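Local structure of molybdenum cofactor carrier protein (Chlamydomonas reinhardtii, 2IZ6) at residues A159-A162 with G163-A167. The protein probably binds and carries the molybdenum cofactor, keeping it available for delivery to molybdenum enzymes. Numbering follows the deposited sequence.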
loop_
_atom_site.group_PDB
_atom_site.type_symbol
_atom_site.label_atom_id
_atom_site.label_comp_id
_atom_site.label_asym_id
_atom_site.label_seq_id
_atom_site.Cartn_x
_atom_site.Cartn_y
_atom_site.Cartn_z
ATOM N N ALA A 159 -1.003 -33.401 -2.893
ATOM C CA ALA A 159 -2.154 -34.233 -2.634
ATOM C C ALA A 159 -2.562 -34.298 -1.160
ATOM O O ALA A 159 -3.711 -34.638 -0.843
ATOM C CB ALA A 159 -1.902 -35.640 -3.150
ATOM N N ASP A 160 -1.617 -34.055 -0.271
ATOM C CA ASP A 160 -1.850 -34.030 1.165
ATOM C C ASP A 160 -0.766 -33.217 1.871
ATOM O O ASP A 160 0.150 -32.694 1.214
ATOM C CB ASP A 160 -1.881 -35.473 1.730
ATOM C CG ASP A 160 -0.635 -36.291 1.346
ATOM O OD1 ASP A 160 -0.727 -37.565 1.388
ATOM O OD2 ASP A 160 0.469 -35.766 1.035
ATOM N N VAL A 161 -0.865 -33.130 3.207
ATOM C CA VAL A 161 0.039 -32.327 4.015
ATOM C C VAL A 161 1.448 -32.850 3.852
ATOM O O VAL A 161 2.381 -32.108 3.613
ATOM C CB VAL A 161 -0.330 -32.245 5.497
ATOM C CG1 VAL A 161 0.798 -31.657 6.322
ATOM C CG2 VAL A 161 -1.559 -31.475 5.618
ATOM N N ALA A 162 1.618 -34.163 3.981
ATOM C CA ALA A 162 2.964 -34.688 3.703
ATOM C C ALA A 162 3.589 -34.250 2.367
ATOM O O ALA A 162 4.758 -33.892 2.332
ATOM C CB ALA A 162 2.962 -36.240 3.764
ATOM N N GLY A 163 2.813 -34.285 1.292
ATOM C CA GLY A 163 3.291 -33.883 -0.007
ATOM C C GLY A 163 3.656 -32.425 -0.061
ATOM O O GLY A 163 4.683 -32.050 -0.680
ATOM N N ALA A 164 2.841 -31.608 0.560
ATOM C CA ALA A 164 3.109 -30.169 0.673
ATOM C C ALA A 164 4.405 -29.875 1.388
ATOM O O ALA A 164 5.239 -29.097 0.928
ATOM C CB ALA A 164 1.873 -29.448 1.337
ATOM N N ILE A 165 4.633 -30.532 2.536
ATOM C CA ILE A 165 5.837 -30.376 3.305
ATOM C C ILE A 165 7.068 -30.840 2.517
ATOM O O ILE A 165 8.094 -30.215 2.498
ATOM C CB ILE A 165 5.697 -31.077 4.686
ATOM C CG1 ILE A 165 4.627 -30.376 5.539
ATOM C CG2 ILE A 165 7.070 -31.209 5.406
ATOM C CD1 ILE A 165 5.043 -28.949 6.033
ATOM N N ALA A 166 6.945 -31.981 1.842
ATOM C CA ALA A 166 8.030 -32.465 1.008
ATOM C C ALA A 166 8.356 -31.497 -0.076
ATOM O O ALA A 166 9.540 -31.301 -0.365
ATOM C CB ALA A 166 7.648 -33.846 0.414
ATOM N N ALA A 167 7.344 -30.874 -0.699
ATOM C CA ALA A 167 7.580 -29.855 -1.762
ATOM C C ALA A 167 8.338 -28.645 -1.200
ATOM O O ALA A 167 9.335 -28.190 -1.773
ATOM C CB ALA A 167 6.289 -29.442 -2.412
#
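G163 meets the carboxylate of D160 first: its backbone N-H gives a bond in which G163 N lies 2.8 Å from D160 OD2, received nearly along the C-O axis. This is the N-cap bond that starts helix 161-173, just after strand 155-158, the outermost strand on that side of the parallel sheet within this chain. D160 can make it because its CG sits between its own backbone N and carbonyl carbon (chi1 53°), which brings OD2 to the amide of G163. Next along, A164 N donates to D160 O at 3.0 Å, so a single residue receives two successive amides, one on its side chain and one on its backbone. The methyl of A164 touches V135 of strand 134-137. I165 N donates to V161 O at 3.0 Å, and I165 CG1 also lies 3.4 Å from V161 O. The side chains of V161 and I165 lie side by side and point the same way, with V161 CG1 and I165 CG1 4.1 Å apart. That pair is buried against helix 28-43, V161 on E36 and I165 on L37, Q40 and I41. A166 N then reaches A162 O at 2.9 Å, on the exposed side. Chemically, D160 OD2 takes the place of the carbonyl that a preceding turn would have offered to G163 N, and the negative charge of D160 at the helix N-terminus should interact favourably with the helix dipole.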